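Local coordinates for protein polygalacturonase (Pectobacterium carotovorum subsp. carotovorum, PDB 1BHE) that hydrolyses the alpha-1,4 glycosidic links of polygalacturonic acid, breaking down pectin during maceration and soft rot of plant tissue, at residues I204-Y216 / K232-H244. Sequence-based numbering, arbitrary orientation.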
ATOM      1  N   ILE A 204      -1.326  -0.113   0.753  1.00  5.47           N
ATOM      2  CA  ILE A 204      -0.425  -1.191   1.115  1.00  4.77           C
ATOM      3  C   ILE A 204       0.092  -1.887  -0.146  1.00  4.63           C
ATOM      4  O   ILE A 204      -0.700  -2.482  -0.878  1.00  4.90           O
ATOM      5  CB  ILE A 204      -1.069  -2.273   2.009  1.00  4.70           C
ATOM      6  CG1 ILE A 204      -1.621  -1.688   3.312  1.00  4.95           C
ATOM      7  CG2 ILE A 204      -0.024  -3.343   2.318  1.00  4.71           C
ATOM      8  CD1 ILE A 204      -2.348  -2.684   4.185  1.00  5.49           C
ATOM      9  N   ASP A 205       1.401  -1.859  -0.365  1.00  4.74           N
ATOM     10  CA  ASP A 205       2.009  -2.427  -1.553  1.00  5.43           C
ATOM     11  C   ASP A 205       3.132  -3.430  -1.284  1.00  5.70           C
ATOM     12  O   ASP A 205       4.283  -3.047  -1.063  1.00  6.19           O
ATOM     13  CB  ASP A 205       2.656  -1.349  -2.429  1.00  4.96           C
ATOM     14  CG  ASP A 205       1.810  -0.275  -3.053  1.00  5.76           C
ATOM     15  OD1 ASP A 205       0.585  -0.210  -2.864  1.00  5.95           O
ATOM     16  OD2 ASP A 205       2.378   0.564  -3.803  1.00  6.84           O
ATOM     17  N   PRO A 206       2.838  -4.710  -1.443  1.00  6.31           N
ATOM     18  CA  PRO A 206       3.851  -5.759  -1.440  1.00  6.79           C
ATOM     19  C   PRO A 206       4.671  -5.629  -2.720  1.00  6.96           C
ATOM     20  O   PRO A 206       4.090  -5.479  -3.803  1.00  7.51           O
ATOM     21  CB  PRO A 206       3.056  -7.054  -1.387  1.00  6.56           C
ATOM     22  CG  PRO A 206       1.636  -6.664  -1.144  1.00  6.77           C
ATOM     23  CD  PRO A 206       1.495  -5.270  -1.734  1.00  6.24           C
ATOM     24  N   MET A 207       5.989  -5.618  -2.631  1.00  6.44           N
ATOM     25  CA  MET A 207       6.893  -5.448  -3.763  1.00  6.06           C
ATOM     26  C   MET A 207       7.933  -6.564  -3.803  1.00  5.53           C
ATOM     27  O   MET A 207       8.805  -6.620  -2.937  1.00  5.50           O
ATOM     28  CB  MET A 207       7.638  -4.106  -3.659  1.00  6.29           C
ATOM     29  CG  MET A 207       6.769  -2.874  -3.835  1.00  8.40           C
ATOM     30  SD  MET A 207       7.717  -1.338  -3.714  1.00 10.92           S
ATOM     31  CE  MET A 207       6.379  -0.156  -3.933  1.00  9.10           C
ATOM     32  N   SER A 208       7.810  -7.492  -4.750  1.00  5.72           N
ATOM     33  CA  SER A 208       8.722  -8.633  -4.852  1.00  5.31           C
ATOM     34  C   SER A 208       8.808  -9.337  -3.496  1.00  6.04           C
ATOM     35  O   SER A 208       9.886  -9.566  -2.942  1.00  5.82           O
ATOM     36  CB  SER A 208      10.095  -8.197  -5.359  1.00  6.34           C
ATOM     37  OG  SER A 208      10.106  -8.082  -6.788  1.00  6.58           O
ATOM     38  N   SER A 209       7.645  -9.666  -2.939  1.00  6.05           N
ATOM     39  CA  SER A 209       7.583 -10.288  -1.615  1.00  6.08           C
ATOM     40  C   SER A 209       6.626 -11.470  -1.631  1.00  7.35           C
ATOM     41  O   SER A 209       5.766 -11.542  -2.512  1.00  8.25           O
ATOM     42  CB  SER A 209       7.114  -9.251  -0.583  1.00  5.32           C
ATOM     43  OG  SER A 209       8.118  -8.272  -0.359  1.00  5.04           O
ATOM     44  N   LYS A 210       6.753 -12.390  -0.674  1.00  8.10           N
ATOM     45  CA  LYS A 210       5.833 -13.516  -0.623  1.00  9.03           C
ATOM     46  C   LYS A 210       5.149 -13.589   0.746  1.00  7.69           C
ATOM     47  O   LYS A 210       5.605 -12.994   1.711  1.00  6.71           O
ATOM     48  CB  LYS A 210       6.468 -14.865  -0.926  1.00 11.08           C
ATOM     49  CG  LYS A 210       7.942 -15.034  -0.661  1.00 13.87           C
ATOM     50  CD  LYS A 210       8.622 -16.035  -1.582  1.00 15.01           C
ATOM     51  CE  LYS A 210       8.392 -15.808  -3.058  1.00 15.62           C
ATOM     52  NZ  LYS A 210       9.577 -15.366  -3.841  1.00 14.58           N
ATOM     53  N   ASN A 211       4.075 -14.357   0.769  1.00  6.87           N
ATOM     54  CA  ASN A 211       3.289 -14.659   1.954  1.00  7.07           C
ATOM     55  C   ASN A 211       2.756 -13.427   2.666  1.00  6.64           C
ATOM     56  O   ASN A 211       3.204 -13.001   3.724  1.00  5.71           O
ATOM     57  CB  ASN A 211       4.112 -15.565   2.888  1.00  7.40           C
ATOM     58  CG  ASN A 211       4.462 -16.872   2.180  1.00  8.13           C
ATOM     59  OD1 ASN A 211       3.599 -17.495   1.558  1.00  8.16           O
ATOM     60  ND2 ASN A 211       5.722 -17.282   2.258  1.00  8.38           N
ATOM     61  N   ILE A 212       1.715 -12.854   2.066  1.00  6.95           N
ATOM     62  CA  ILE A 212       1.053 -11.648   2.520  1.00  7.13           C
ATOM     63  C   ILE A 212      -0.424 -11.846   2.856  1.00  6.60           C
ATOM     64  O   ILE A 212      -1.165 -12.411   2.049  1.00  6.07           O
ATOM     65  CB  ILE A 212       1.065 -10.578   1.397  1.00  8.06           C
ATOM     66  CG1 ILE A 212       2.443 -10.398   0.764  1.00  8.50           C
ATOM     67  CG2 ILE A 212       0.515  -9.254   1.920  1.00  8.52           C
ATOM     68  CD1 ILE A 212       3.549  -9.987   1.702  1.00  8.50           C
ATOM     69  N   THR A 213      -0.857 -11.295   3.984  1.00  6.00           N
ATOM     70  CA  THR A 213      -2.270 -11.315   4.340  1.00  6.18           C
ATOM     71  C   THR A 213      -2.730  -9.898   4.683  1.00  6.31           C
ATOM     72  O   THR A 213      -2.122  -9.243   5.525  1.00  5.69           O
ATOM     73  CB  THR A 213      -2.593 -12.224   5.536  1.00  6.47           C
ATOM     74  OG1 THR A 213      -2.452 -13.592   5.136  1.00  6.38           O
ATOM     75  CG2 THR A 213      -4.018 -12.030   6.043  1.00  5.38           C
ATOM     76  N   ILE A 214      -3.786  -9.442   4.020  1.00  5.73           N
ATOM     77  CA  ILE A 214      -4.403  -8.153   4.363  1.00  6.39           C
ATOM     78  C   ILE A 214      -5.858  -8.494   4.724  1.00  7.04           C
ATOM     79  O   ILE A 214      -6.587  -8.969   3.851  1.00  7.26           O
ATOM     80  CB  ILE A 214      -4.315  -7.103   3.259  1.00  6.75           C
ATOM     81  CG1 ILE A 214      -2.860  -6.754   2.919  1.00  6.10           C
ATOM     82  CG2 ILE A 214      -5.073  -5.843   3.686  1.00  7.20           C
ATOM     83  CD1 ILE A 214      -2.668  -5.898   1.685  1.00  7.92           C
ATOM     84  N   ALA A 215      -6.230  -8.369   5.996  1.00  7.42           N
ATOM     85  CA  ALA A 215      -7.570  -8.775   6.415  1.00  7.76           C
ATOM     86  C   ALA A 215      -8.224  -7.856   7.427  1.00  7.79           C
ATOM     87  O   ALA A 215      -7.582  -7.152   8.206  1.00  7.34           O
ATOM     88  CB  ALA A 215      -7.500 -10.185   7.015  1.00  7.69           C
ATOM     89  N   TYR A 216      -9.560  -7.797   7.379  1.00  8.37           N
ATOM     90  CA  TYR A 216     -10.355  -6.987   8.294  1.00  9.40           C
ATOM     91  C   TYR A 216      -9.876  -5.548   8.380  1.00  8.61           C
ATOM     92  O   TYR A 216      -9.857  -4.944   9.456  1.00  9.19           O
ATOM     93  CB  TYR A 216     -10.356  -7.655   9.679  1.00 11.23           C
ATOM     94  CG  TYR A 216     -11.036  -9.011   9.643  1.00 13.11           C
ATOM     95  CD1 TYR A 216     -12.416  -9.110   9.559  1.00 14.24           C
ATOM     96  CD2 TYR A 216     -10.286 -10.181   9.669  1.00 13.84           C
ATOM     97  CE1 TYR A 216     -13.037 -10.354   9.509  1.00 15.30           C
ATOM     98  CE2 TYR A 216     -10.895 -11.421   9.612  1.00 14.93           C
ATOM     99  CZ  TYR A 216     -12.271 -11.498   9.545  1.00 15.52           C
ATOM    100  OH  TYR A 216     -12.877 -12.733   9.490  1.00 16.96           O
ATOM    101  N   LYS A 232      11.736  -6.787 -12.118  1.00 14.11           N
ATOM    102  CA  LYS A 232      12.765  -7.534 -12.834  1.00 15.19           C
ATOM    103  C   LYS A 232      14.051  -7.583 -12.025  1.00 14.49           C
ATOM    104  O   LYS A 232      14.474  -6.570 -11.469  1.00 14.75           O
ATOM    105  CB  LYS A 232      13.045  -6.898 -14.204  1.00 17.28           C
ATOM    106  CG  LYS A 232      13.692  -7.869 -15.186  1.00 19.42           C
ATOM    107  CD  LYS A 232      13.921  -7.214 -16.546  1.00 20.82           C
ATOM    108  CE  LYS A 232      15.290  -6.551 -16.614  1.00 21.48           C
ATOM    109  NZ  LYS A 232      15.883  -6.642 -17.985  1.00 22.26           N
ATOM    110  N   GLY A 233      14.663  -8.759 -11.894  1.00 13.88           N
ATOM    111  CA  GLY A 233      15.913  -8.907 -11.171  1.00 13.10           C
ATOM    112  C   GLY A 233      15.726  -9.060  -9.665  1.00 13.00           C
ATOM    113  O   GLY A 233      16.703  -9.056  -8.920  1.00 12.80           O
ATOM    114  N   ARG A 234      14.484  -9.143  -9.208  1.00 12.24           N
ATOM    115  CA  ARG A 234      14.164  -9.297  -7.794  1.00 11.73           C
ATOM    116  C   ARG A 234      13.224 -10.489  -7.646  1.00 10.89           C
ATOM    117  O   ARG A 234      12.823 -11.088  -8.651  1.00 10.14           O
ATOM    118  CB  ARG A 234      13.563  -8.032  -7.195  1.00 12.07           C
ATOM    119  CG  ARG A 234      14.584  -6.942  -6.885  1.00 12.74           C
ATOM    120  CD  ARG A 234      13.941  -5.564  -6.867  1.00 13.25           C
ATOM    121  NE  ARG A 234      13.029  -5.401  -5.734  1.00 12.60           N
ATOM    122  CZ  ARG A 234      12.315  -4.302  -5.510  1.00 13.45           C
ATOM    123  NH1 ARG A 234      12.390  -3.255  -6.325  1.00 12.87           N
ATOM    124  NH2 ARG A 234      11.496  -4.225  -4.466  1.00 12.80           N
ATOM    125  N   ALA A 235      12.888 -10.838  -6.408  1.00 10.00           N
ATOM    126  CA  ALA A 235      12.036 -11.985  -6.155  1.00  9.17           C
ATOM    127  C   ALA A 235      10.660 -11.910  -6.791  1.00  9.40           C
ATOM    128  O   ALA A 235      10.078 -10.847  -7.011  1.00  8.53           O
ATOM    129  CB  ALA A 235      11.872 -12.198  -4.649  1.00  9.31           C
ATOM    130  N   GLU A 236      10.081 -13.102  -6.999  1.00  8.55           N
ATOM    131  CA  GLU A 236       8.700 -13.174  -7.453  1.00  9.15           C
ATOM    132  C   GLU A 236       7.783 -12.790  -6.286  1.00  9.37           C
ATOM    133  O   GLU A 236       8.147 -12.968  -5.125  1.00  9.21           O
ATOM    134  CB  GLU A 236       8.325 -14.575  -7.941  1.00  9.64           C
ATOM    135  CG  GLU A 236       9.030 -14.913  -9.247  1.00 10.18           C
ATOM    136  CD  GLU A 236       9.007 -16.384  -9.603  1.00 10.63           C
ATOM    137  OE1 GLU A 236       8.457 -17.194  -8.833  1.00 10.76           O
ATOM    138  OE2 GLU A 236       9.571 -16.724 -10.666  1.00 10.33           O
ATOM    139  N   THR A 237       6.626 -12.245  -6.622  1.00  8.51           N
ATOM    140  CA  THR A 237       5.621 -11.922  -5.610  1.00  8.45           C
ATOM    141  C   THR A 237       4.621 -13.067  -5.631  1.00  8.89           C
ATOM    142  O   THR A 237       3.966 -13.279  -6.654  1.00  9.72           O
ATOM    143  CB  THR A 237       4.923 -10.585  -5.915  1.00  7.45           C
ATOM    144  OG1 THR A 237       5.869  -9.534  -5.694  1.00  6.37           O
ATOM    145  CG2 THR A 237       3.699 -10.389  -5.040  1.00  7.65           C
ATOM    146  N   ARG A 238       4.548 -13.849  -4.559  1.00  9.02           N
ATOM    147  CA  ARG A 238       3.677 -15.001  -4.496  1.00  9.41           C
ATOM    148  C   ARG A 238       2.925 -15.144  -3.179  1.00  9.30           C
ATOM    149  O   ARG A 238       3.408 -14.778  -2.110  1.00  9.37           O
ATOM    150  CB  ARG A 238       4.491 -16.313  -4.596  1.00 10.73           C
ATOM    151  CG  ARG A 238       5.321 -16.491  -5.844  1.00 13.18           C
ATOM    152  CD  ARG A 238       6.025 -17.851  -5.844  1.00 14.30           C
ATOM    153  NE  ARG A 238       6.401 -18.155  -7.214  1.00 15.26           N
ATOM    154  CZ  ARG A 238       5.766 -18.944  -8.066  1.00 14.79           C
ATOM    155  NH1 ARG A 238       4.661 -19.596  -7.753  1.00 14.60           N
ATOM    156  NH2 ARG A 238       6.304 -19.046  -9.275  1.00 14.45           N
ATOM    157  N   ASN A 239       1.801 -15.853  -3.243  1.00  8.70           N
ATOM    158  CA  ASN A 239       1.010 -16.227  -2.087  1.00  8.74           C
ATOM    159  C   ASN A 239       0.475 -15.040  -1.302  1.00  9.12           C
ATOM    160  O   ASN A 239       1.038 -14.637  -0.283  1.00  8.64           O
ATOM    161  CB  ASN A 239       1.864 -17.133  -1.170  1.00  8.93           C
ATOM    162  CG  ASN A 239       2.519 -18.296  -1.894  1.00  9.00           C
ATOM    163  OD1 ASN A 239       1.999 -18.770  -2.907  1.00  9.83           O
ATOM    164  ND2 ASN A 239       3.670 -18.752  -1.409  1.00  7.99           N
ATOM    165  N   ILE A 240      -0.675 -14.514  -1.735  1.00  8.42           N
ATOM    166  CA  ILE A 240      -1.284 -13.344  -1.105  1.00  8.28           C
ATOM    167  C   ILE A 240      -2.762 -13.570  -0.818  1.00  8.74           C
ATOM    168  O   ILE A 240      -3.488 -14.126  -1.644  1.00  8.92           O
ATOM    169  CB  ILE A 240      -1.143 -12.081  -1.985  1.00  8.40           C
ATOM    170  CG1 ILE A 240       0.327 -11.715  -2.200  1.00  8.92           C
ATOM    171  CG2 ILE A 240      -1.884 -10.884  -1.391  1.00  7.49           C
ATOM    172  CD1 ILE A 240       0.584 -10.588  -3.168  1.00  9.96           C
ATOM    173  N   SER A 241      -3.197 -13.197   0.375  1.00  8.46           N
ATOM    174  CA  SER A 241      -4.585 -13.305   0.785  1.00  8.51           C
ATOM    175  C   SER A 241      -5.133 -11.918   1.134  1.00  8.47           C
ATOM    176  O   SER A 241      -4.583 -11.251   2.007  1.00  8.11           O
ATOM    177  CB  SER A 241      -4.772 -14.209   1.998  1.00  8.16           C
ATOM    178  OG  SER A 241      -4.478 -15.556   1.703  1.00  9.30           O
ATOM    179  N   ILE A 242      -6.167 -11.480   0.442  1.00  8.46           N
ATOM    180  CA  ILE A 242      -6.833 -10.204   0.685  1.00  8.86           C
ATOM    181  C   ILE A 242      -8.268 -10.552   1.103  1.00  9.16           C
ATOM    182  O   ILE A 242      -9.119 -10.822   0.260  1.00  9.02           O
ATOM    183  CB  ILE A 242      -6.862  -9.313  -0.561  1.00  9.21           C
ATOM    184  CG1 ILE A 242      -5.472  -9.115  -1.167  1.00  9.10           C
ATOM    185  CG2 ILE A 242      -7.509  -7.960  -0.266  1.00  8.96           C
ATOM    186  CD1 ILE A 242      -4.449  -8.458  -0.270  1.00  9.30           C
ATOM    187  N   LEU A 243      -8.507 -10.659   2.406  1.00  9.91           N
ATOM    188  CA  LEU A 243      -9.774 -11.125   2.934  1.00 10.13           C
ATOM    189  C   LEU A 243     -10.518 -10.212   3.890  1.00 10.23           C
ATOM    190  O   LEU A 243      -9.993  -9.753   4.904  1.00  8.17           O
ATOM    191  CB  LEU A 243      -9.495 -12.440   3.705  1.00 10.70           C
ATOM    192  CG  LEU A 243      -8.637 -13.505   3.019  1.00 11.11           C
ATOM    193  CD1 LEU A 243      -8.125 -14.541   4.012  1.00 11.42           C
ATOM    194  CD2 LEU A 243      -9.409 -14.185   1.895  1.00 11.27           C
ATOM    195  N   HIS A 244     -11.847 -10.143   3.717  1.00  9.97           N
ATOM    196  CA  HIS A 244     -12.745  -9.437   4.620  1.00 10.47           C
ATOM    197  C   HIS A 244     -12.361  -7.972   4.796  1.00 10.35           C
ATOM    198  O   HIS A 244     -12.082  -7.501   5.900  1.00 10.33           O
ATOM    199  CB  HIS A 244     -12.804 -10.134   5.990  1.00 11.30           C
ATOM    200  CG  HIS A 244     -12.950 -11.627   5.899  1.00 12.69           C
ATOM    201  ND1 HIS A 244     -14.028 -12.226   5.279  1.00 12.68           N
ATOM    202  CD2 HIS A 244     -12.119 -12.623   6.288  1.00 12.71           C
ATOM    203  CE1 HIS A 244     -13.866 -13.541   5.329  1.00 13.23           C
ATOM    204  NE2 HIS A 244     -12.718 -13.809   5.928  1.00 13.02           N
TER
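S208 and A235 make the shortest side-chain bond between 204-216 and 232-244: S208 OG donates to A235 O over 2.8 Å, lying in the carbonyl plane. Just beyond, T237 OG1 accepts from S209 N at 3.3 Å in a bent bond; chi1 of -70° sets this hydroxyl beside T237's own backbone N, where it also bonds to K229 O. K210, its chain bent at chi3 and chi4, brings NZ back to E236 O (3.1 Å), tilted out of the carbonyl plane. Alongside that lysine, R238 grips E236 OE1 side-on through NE and NH2, a salt bridge within 232-244.

One residue further along both chains, N239 ND2 reaches N211 OD1 at 3.2 Å, the amides side by side with planes 23° apart. It is a tilted bond within a longer polar row: N211 ND2 goes on to D183, N211 OD1 also takes S3 OG, and N239 OD1 binds N264. Both asparagines have positive phi, bending the two chains at matching points. Such a stack of like residues on successive coils is an asparagine ladder of the right-handed parallel beta-helix, the fold of family 28 glycosyl hydrolases.

Beyond the asparagines, strands 210-215 and 237-243 continue parallel, their axes 4.7 Å apart, with S241 N to I212 O (2.7 Å) the shortest of the backbone bonds between them. Facing the helix interior, I212 packs against I240, CB to CG1, and I214 CD1 meets I242 CD1 at 3.7 Å. On the other face of the sheet, T213 OG1 bonds to the D2 carboxylate and S241 OG to the D2 backbone N, in the N-terminal segment. At the far end H244 CB sits over the Y216 ring, 3.8 Å from its centroid, while the imidazole slides past so that the rings barely overlap.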